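Side-chain contacts in DMATS type aromatic prenyltransferase (Streptomyces coelicolor, PDB 6ZS0), which catalyses the transfer of a dimethylallyl group to the indole ring of tryptophan, probably at ring position 5: residues F235-T238 / G243-A246; H176-S181 / H258-P263; G18-L23 / A302-R307. One frame throughout, in Å; residues are numbered along the deposited sequence.

Contact 1: F235-T238 / G243-A246; sequences FFRT and GSDA
R237, near the end of helix 229-240, comes closest to S244 of the following loop, their CA atoms 5.8 Å apart, because the chain leaves the helix and folds back along its last turns. The CB of S244 points toward the helix, and its hydroxyl lies against the aliphatic part of the arginine, with OG 3.6 Å from CG of R237. OG also meets the ring of F236 at the edge, near the ring plane, 4.0 Å from CE2. That serine oxygen sits anti to its own backbone N (chi1 -171°), which directs it into the corner between the phenyl edge and the arginine chain. Further out, R237 extends from CG to NE and crosses the side chain of D245 at about a right angle. The guanidinium and carboxylate planes are nearly coplanar, 20° apart, and the two groups meet edge on: NE and NH2 of R237 lie 3.5 Å from OD1 and OD2 of D245, respectively. The NE–OD1 pair is a salt bridge, but a long one, and OD1 of D245 also receives a weak hydrogen bond from OG of S244. E233, one turn back on the helix, forms a salt bridge with NH1, so the guanidinium lies between two acids, which would probably favour its charged form. F236 turns inward and packs on A214 and A217 of helix 214-217 and on L249. The loop leaving helix 229-240 thus folds back on it in the outer helical layer of the ABBA barrel, an exposed ion pair outside and an aromatic ring beneath.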
loop_
_atom_site.group_PDB
_atom_site.type_symbol
_atom_site.label_atom_id
_atom_site.label_comp_id
_atom_site.label_asym_id
_atom_site.label_seq_id
_atom_site.Cartn_x
_atom_site.Cartn_y
_atom_site.Cartn_z
ATOM N N PHE A 235 -11.378 -10.401 12.227
ATOM C CA PHE A 235 -10.104 -9.823 11.767
ATOM C C PHE A 235 -9.916 -8.500 12.504
ATOM O O PHE A 235 -8.818 -8.256 13.032
ATOM C CB PHE A 235 -10.103 -9.640 10.258
ATOM C CG PHE A 235 -9.046 -8.694 9.779
ATOM C CD1 PHE A 235 -7.713 -9.076 9.780
ATOM C CD2 PHE A 235 -9.378 -7.427 9.358
ATOM C CE1 PHE A 235 -6.732 -8.188 9.379
ATOM C CE2 PHE A 235 -8.395 -6.565 8.911
ATOM C CZ PHE A 235 -7.081 -6.949 8.920
ATOM N N PHE A 236 -10.956 -7.670 12.525
ATOM C CA PHE A 236 -10.922 -6.363 13.228
ATOM C C PHE A 236 -10.413 -6.590 14.660
ATOM O O PHE A 236 -9.514 -5.885 15.119
ATOM C CB PHE A 236 -12.289 -5.683 13.198
ATOM C CG PHE A 236 -12.356 -4.371 13.951
ATOM C CD1 PHE A 236 -12.367 -3.147 13.286
ATOM C CD2 PHE A 236 -12.485 -4.359 15.328
ATOM C CE1 PHE A 236 -12.456 -1.954 14.002
ATOM C CE2 PHE A 236 -12.541 -3.170 16.036
ATOM C CZ PHE A 236 -12.538 -1.970 15.365
ATOM N N ARG A 237 -10.990 -7.553 15.373
ATOM C CA ARG A 237 -10.662 -7.765 16.801
ATOM C C ARG A 237 -9.245 -8.318 16.958
ATOM O O ARG A 237 -8.547 -7.883 17.892
ATOM C CB ARG A 237 -11.695 -8.690 17.450
ATOM C CG ARG A 237 -13.075 -8.061 17.557
ATOM C CD ARG A 237 -13.980 -8.821 18.500
ATOM N NE ARG A 237 -15.056 -7.938 18.933
ATOM C CZ ARG A 237 -16.245 -7.824 18.347
ATOM N NH1 ARG A 237 -16.557 -8.567 17.295
ATOM N NH2 ARG A 237 -17.125 -6.959 18.820
ATOM N N THR A 238 -8.826 -9.241 16.095
ATOM C CA THR A 238 -7.471 -9.841 16.173
ATOM C C THR A 238 -6.432 -8.747 15.928
ATOM O O THR A 238 -5.457 -8.686 16.675
ATOM C CB THR A 238 -7.294 -11.011 15.207
ATOM O OG1 THR A 238 -8.267 -12.003 15.549
ATOM C CG2 THR A 238 -5.899 -11.600 15.252
ATOM N N GLY A 243 -7.212 -1.389 20.725
ATOM C CA GLY A 243 -8.091 -0.438 20.016
ATOM C C GLY A 243 -9.529 -0.963 19.898
ATOM O O GLY A 243 -10.418 -0.135 19.593
ATOM N N SER A 244 -9.750 -2.268 20.168
ATOM C CA SER A 244 -11.042 -3.001 20.040
ATOM C C SER A 244 -11.928 -2.790 21.277
ATOM O O SER A 244 -11.390 -2.698 22.392
ATOM C CB SER A 244 -10.789 -4.486 19.791
ATOM O OG SER A 244 -11.990 -5.166 19.468
ATOM N N ASP A 245 -13.244 -2.721 21.059
ATOM C CA ASP A 245 -14.302 -2.616 22.106
ATOM C C ASP A 245 -14.012 -1.440 23.043
ATOM O O ASP A 245 -14.161 -1.624 24.258
ATOM C CB ASP A 245 -14.443 -3.938 22.861
ATOM C CG ASP A 245 -15.019 -5.026 21.981
ATOM O OD1 ASP A 245 -14.343 -6.061 21.808
ATOM O OD2 ASP A 245 -16.137 -4.815 21.452
ATOM N N ALA A 246 -13.667 -0.267 22.488
ATOM C CA ALA A 246 -13.275 0.940 23.260
ATOM C C ALA A 246 -13.908 2.221 22.682
ATOM O O ALA A 246 -13.392 3.334 22.988
ATOM C CB ALA A 246 -11.764 1.019 23.275
#

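Contact 2: H176-S181 / H258-P263; sequences HQAFDS and HSFTDP
Apolar contact joins A178 to F260: the methyl CB of A178 points toward the strand and rests 3.6 Å from CE1 of the phenyl ring, approaching it obliquely. F260 turns its own CB toward the 3-10 segment, its CG anti to the carbonyl carbon (chi1 -59°), which carries CE1 and CZ up to the turn. The polar-to-aromatic part belongs to S181, whose OG lies in the ring plane at the edge, 3.6 Å from CZ of F260.

The strong hydrogen bonds are internal to the turn. The hydroxyl of S181 donates to A178 O at 2.7 Å, lying in the carbonyl plane on a lone pair with a C=O...O angle of 145°. The same carbonyl accepts S181 N at 2.8 Å; two donors of one residue grip it, and the OG bond holds the hydroxyl beside the ring. OG has a further, weak bond with E266 O. Replacing S181 by an alanine removes the hydroxyl, which is likely to cost A178 O one of its two donors here and open a gap at the phenyl edge.

The 3-10 segment follows helix 162-175, whose L170 also touches F260, while V205 of strand 202-209 and P268 pack on the same ring. F260 ends strand 254-260 and pairs through its backbone with A203, and the contact thus seats the turn after an outer helix upon the barrel wall.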
loop_
_atom_site.group_PDB
_atom_site.type_symbol
_atom_site.label_atom_id
_atom_site.label_comp_id
_atom_site.label_asym_id
_atom_site.label_seq_id
_atom_site.Cartn_x
_atom_site.Cartn_y
_atom_site.Cartn_z
ATOM N N HIS A 176 -20.605 4.514 -14.239
ATOM C CA HIS A 176 -21.862 5.281 -14.039
ATOM C C HIS A 176 -21.873 5.883 -12.625
ATOM O O HIS A 176 -20.867 6.551 -12.263
ATOM C CB HIS A 176 -23.062 4.378 -14.379
ATOM C CG HIS A 176 -23.000 3.871 -15.781
ATOM N ND1 HIS A 176 -22.370 2.678 -16.114
ATOM C CD2 HIS A 176 -23.424 4.413 -16.945
ATOM C CE1 HIS A 176 -22.433 2.498 -17.423
ATOM N NE2 HIS A 176 -23.082 3.547 -17.958
ATOM N N GLN A 177 -22.937 5.663 -11.844
ATOM C CA GLN A 177 -23.085 6.273 -10.495
ATOM C C GLN A 177 -22.649 5.270 -9.404
ATOM O O GLN A 177 -23.229 5.302 -8.315
ATOM C CB GLN A 177 -24.509 6.825 -10.328
ATOM C CG GLN A 177 -24.821 8.015 -11.247
ATOM C CD GLN A 177 -23.681 9.005 -11.408
ATOM O OE1 GLN A 177 -23.309 9.728 -10.481
ATOM N NE2 GLN A 177 -23.112 9.050 -12.606
ATOM N N ALA A 178 -21.605 4.467 -9.665
ATOM C CA ALA A 178 -20.968 3.534 -8.693
ATOM C C ALA A 178 -20.659 4.261 -7.366
ATOM O O ALA A 178 -20.713 3.634 -6.279
ATOM C CB ALA A 178 -19.722 2.939 -9.310
ATOM N N PHE A 179 -20.332 5.541 -7.416
ATOM C CA PHE A 179 -20.054 6.342 -6.199
ATOM C C PHE A 179 -21.116 6.078 -5.130
ATOM O O PHE A 179 -20.772 5.993 -3.934
ATOM C CB PHE A 179 -20.024 7.836 -6.495
ATOM C CG PHE A 179 -19.727 8.633 -5.260
ATOM C CD1 PHE A 179 -18.425 8.750 -4.800
ATOM C CD2 PHE A 179 -20.756 9.189 -4.513
ATOM C CE1 PHE A 179 -18.154 9.465 -3.645
ATOM C CE2 PHE A 179 -20.485 9.890 -3.350
ATOM C CZ PHE A 179 -19.185 10.017 -2.914
ATOM N N ASP A 180 -22.377 5.974 -5.545
ATOM C CA ASP A 180 -23.540 5.843 -4.621
ATOM C C ASP A 180 -23.622 4.451 -3.979
ATOM O O ASP A 180 -24.370 4.334 -3.006
ATOM C CB ASP A 180 -24.828 6.250 -5.336
ATOM C CG ASP A 180 -24.804 7.722 -5.686
ATOM O OD1 ASP A 180 -24.441 8.516 -4.803
ATOM O OD2 ASP A 180 -25.125 8.063 -6.835
ATOM N N SER A 181 -22.854 3.463 -4.440
ATOM C CA SER A 181 -22.754 2.109 -3.830
ATOM C C SER A 181 -21.768 2.107 -2.650
ATOM O O SER A 181 -21.748 1.115 -1.908
ATOM C CB SER A 181 -22.346 1.080 -4.842
ATOM O OG SER A 181 -20.971 1.234 -5.176
ATOM N N HIS A 258 -12.631 -0.431 -2.193
ATOM C CA HIS A 258 -13.791 -0.999 -2.933
ATOM C C HIS A 258 -13.398 -1.075 -4.390
ATOM O O HIS A 258 -13.106 0.008 -4.969
ATOM C CB HIS A 258 -15.025 -0.130 -2.665
ATOM C CG HIS A 258 -15.221 0.071 -1.201
ATOM N ND1 HIS A 258 -16.097 -0.696 -0.473
ATOM C CD2 HIS A 258 -14.597 0.887 -0.320
ATOM C CE1 HIS A 258 -16.021 -0.354 0.793
ATOM N NE2 HIS A 258 -15.095 0.627 0.920
ATOM N N SER A 259 -13.392 -2.288 -4.925
ATOM C CA SER A 259 -12.835 -2.639 -6.247
ATOM C C SER A 259 -13.998 -2.755 -7.224
ATOM O O SER A 259 -14.890 -3.587 -6.964
ATOM C CB SER A 259 -12.029 -3.924 -6.187
ATOM O OG SER A 259 -10.788 -3.697 -5.510
ATOM N N PHE A 260 -13.972 -1.927 -8.280
ATOM C CA PHE A 260 -14.887 -1.982 -9.452
ATOM C C PHE A 260 -14.122 -2.536 -10.666
ATOM O O PHE A 260 -13.205 -1.845 -11.169
ATOM C CB PHE A 260 -15.449 -0.586 -9.704
ATOM C CG PHE A 260 -16.205 -0.001 -8.544
ATOM C CD1 PHE A 260 -17.571 -0.219 -8.406
ATOM C CD2 PHE A 260 -15.556 0.765 -7.584
ATOM C CE1 PHE A 260 -18.272 0.325 -7.340
ATOM C CE2 PHE A 260 -16.260 1.306 -6.515
ATOM C CZ PHE A 260 -17.618 1.083 -6.393
ATOM N N THR A 261 -14.486 -3.739 -11.124
ATOM C CA THR A 261 -13.747 -4.481 -12.183
ATOM C C THR A 261 -14.672 -4.900 -13.330
ATOM O O THR A 261 -14.195 -4.895 -14.482
ATOM C CB THR A 261 -13.034 -5.691 -11.580
ATOM O OG1 THR A 261 -14.043 -6.550 -11.049
ATOM C CG2 THR A 261 -12.044 -5.280 -10.509
ATOM N N ASP A 262 -15.925 -5.249 -13.045
ATOM C CA ASP A 262 -16.924 -5.636 -14.080
ATOM C C ASP A 262 -17.257 -4.405 -14.929
ATOM O O ASP A 262 -17.597 -3.353 -14.391
ATOM C CB ASP A 262 -18.186 -6.221 -13.442
ATOM C CG ASP A 262 -17.938 -7.135 -12.249
ATOM O OD1 ASP A 262 -18.374 -6.767 -11.118
ATOM O OD2 ASP A 262 -17.327 -8.206 -12.451
ATOM N N PRO A 263 -17.153 -4.464 -16.278
ATOM C CA PRO A 263 -17.525 -3.321 -17.112
ATOM C C PRO A 263 -18.961 -2.839 -16.832
ATOM O O PRO A 263 -19.849 -3.661 -16.712
ATOM C CB PRO A 263 -17.371 -3.807 -18.573
ATOM C CG PRO A 263 -17.086 -5.304 -18.483
ATOM C CD PRO A 263 -16.628 -5.589 -17.065
#

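Contact 3: G18-L23 / A302-R307; sequences GSVAGL and ASVLHR
V20 meets V304 and R307 through van der Waals contact, its CB directed toward helix 303-312. The two valines slide past each other in opposite directions, with CG1 of V20 3.8 Å from CG1 of V304. Both methyls stand anti to their backbone N (chi1 169° in V20 and 164° in V304), which brings them into contact between the helices. CG1 of V20 also lies 3.6 Å from V304 O and 3.9 Å from CB of R307, so one methyl sits between a carbonyl and the root of the arginine.

Of the polar groups, the R307 guanidinium folds back over its own helix: the chain bends at chi3 (-105°), and CA of V304 lies over the centre of one guanidinium face. NH1 of R307 stands 3.9 Å from V20 O, an oblique approach too long for a bond. H306 ND1 donates to A302 O at 2.9 Å, the oxygen in the ring plane but the donor above the carbonyl plane.

Backbone bonds from L23 N to G18 O (3.0 Å) and from G22 N to S19 O (2.9 Å), with positive phi at G22, end helix 6-20 in a Schellman motif.

Two outer-layer helices of the ABBA barrel, far apart in the chain, thus meet outside strand 64-70, whose L68 touches A21 and whose F70 touches V304; L305 and H306 face helix 284-297.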
loop_
_atom_site.group_PDB
_atom_site.type_symbol
_atom_site.label_atom_id
_atom_site.label_comp_id
_atom_site.label_asym_id
_atom_site.label_seq_id
_atom_site.Cartn_x
_atom_site.Cartn_y
_atom_site.Cartn_z
ATOM N N GLY A 18 12.305 -10.447 -1.683
ATOM C CA GLY A 18 11.972 -11.172 -2.929
ATOM C C GLY A 18 12.360 -12.638 -2.808
ATOM O O GLY A 18 11.562 -13.502 -3.201
ATOM N N SER A 19 13.515 -12.914 -2.221
ATOM C CA SER A 19 14.013 -14.304 -2.046
ATOM C C SER A 19 13.127 -15.037 -1.046
ATOM O O SER A 19 12.731 -16.199 -1.330
ATOM C CB SER A 19 15.434 -14.327 -1.633
ATOM O OG SER A 19 16.208 -13.575 -2.540
ATOM N N VAL A 20 12.788 -14.385 0.062
ATOM C CA VAL A 20 11.852 -14.945 1.070
ATOM C C VAL A 20 10.531 -15.302 0.368
ATOM O O VAL A 20 9.962 -16.330 0.711
ATOM C CB VAL A 20 11.644 -13.978 2.258
ATOM C CG1 VAL A 20 10.488 -14.415 3.159
ATOM C CG2 VAL A 20 12.923 -13.843 3.074
ATOM N N ALA A 21 10.073 -14.489 -0.588
ATOM C CA ALA A 21 8.798 -14.675 -1.319
ATOM C C ALA A 21 8.938 -15.737 -2.427
ATOM O O ALA A 21 7.935 -15.998 -3.121
ATOM C CB ALA A 21 8.327 -13.353 -1.876
ATOM N N GLY A 22 10.130 -16.304 -2.599
ATOM C CA GLY A 22 10.404 -17.388 -3.563
ATOM C C GLY A 22 10.741 -16.911 -4.972
ATOM O O GLY A 22 10.811 -17.774 -5.871
ATOM N N LEU A 23 10.979 -15.620 -5.192
ATOM C CA LEU A 23 11.381 -15.118 -6.534
ATOM C C LEU A 23 12.790 -15.613 -6.870
ATOM O O LEU A 23 13.621 -15.708 -5.965
ATOM C CB LEU A 23 11.321 -13.588 -6.571
ATOM C CG LEU A 23 9.924 -12.986 -6.444
ATOM C CD1 LEU A 23 9.999 -11.463 -6.475
ATOM C CD2 LEU A 23 9.005 -13.492 -7.548
ATOM N N ALA A 302 2.491 -18.866 8.613
ATOM C CA ALA A 302 3.025 -17.530 8.969
ATOM C C ALA A 302 4.565 -17.492 8.996
ATOM O O ALA A 302 5.106 -16.410 9.168
ATOM C CB ALA A 302 2.461 -17.135 10.302
ATOM N N SER A 303 5.277 -18.619 8.838
ATOM C CA SER A 303 6.762 -18.653 8.925
ATOM C C SER A 303 7.398 -17.713 7.880
ATOM O O SER A 303 8.429 -17.103 8.190
ATOM C CB SER A 303 7.294 -20.076 8.816
ATOM O OG SER A 303 7.086 -20.594 7.519
ATOM N N VAL A 304 6.803 -17.555 6.698
ATOM C CA VAL A 304 7.361 -16.640 5.661
ATOM C C VAL A 304 7.337 -15.208 6.211
ATOM O O VAL A 304 8.308 -14.494 6.005
ATOM C CB VAL A 304 6.634 -16.754 4.304
ATOM C CG1 VAL A 304 6.930 -15.586 3.381
ATOM C CG2 VAL A 304 6.980 -18.048 3.588
ATOM N N LEU A 305 6.285 -14.810 6.921
ATOM C CA LEU A 305 6.205 -13.423 7.454
ATOM C C LEU A 305 7.283 -13.210 8.523
ATOM O O LEU A 305 7.845 -12.114 8.560
ATOM C CB LEU A 305 4.810 -13.141 7.995
ATOM C CG LEU A 305 4.594 -11.715 8.508
ATOM C CD1 LEU A 305 4.724 -10.664 7.397
ATOM C CD2 LEU A 305 3.235 -11.598 9.171
ATOM N N HIS A 306 7.597 -14.231 9.331
ATOM C CA HIS A 306 8.711 -14.144 10.320
ATOM C C HIS A 306 10.042 -13.922 9.595
ATOM O O HIS A 306 10.824 -13.062 10.034
ATOM C CB HIS A 306 8.770 -15.385 11.220
ATOM C CG HIS A 306 7.626 -15.491 12.158
ATOM N ND1 HIS A 306 6.338 -15.667 11.723
ATOM C CD2 HIS A 306 7.569 -15.470 13.507
ATOM C CE1 HIS A 306 5.530 -15.730 12.752
ATOM N NE2 HIS A 306 6.263 -15.634 13.864
ATOM N N ARG A 307 10.286 -14.640 8.505
ATOM C CA ARG A 307 11.517 -14.459 7.701
ATOM C C ARG A 307 11.500 -13.080 7.030
ATOM O O ARG A 307 12.580 -12.484 6.909
ATOM C CB ARG A 307 11.657 -15.567 6.662
ATOM C CG ARG A 307 11.884 -16.930 7.299
ATOM C CD ARG A 307 12.258 -17.996 6.290
ATOM N NE ARG A 307 11.138 -18.894 6.036
ATOM C CZ ARG A 307 10.583 -19.134 4.845
ATOM N NH1 ARG A 307 11.033 -18.542 3.739
ATOM N NH2 ARG A 307 9.572 -19.982 4.770
#

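Overall arrangement
The three contacts lie apart around the ABBA barrel, contacts 1 and 3 in its helical layer and contact 2 between that layer and a barrel strand. Contacts 1 and 2 have centres 29 Å apart and nearest atoms about 13 Å apart; helix 229-240 of contact 1 leads into strand 254-260 of contact 2. Contact 3 is centred 27 Å from contact 1 and 34 Å from contact 2. Along the chain they are nested: contact 1 within the loop closed by contact 2, and both within that closed by contact 3. Their centres are 18 to 21 Å from the chain centre, whereas the reaction chamber of this family lies inside the barrel.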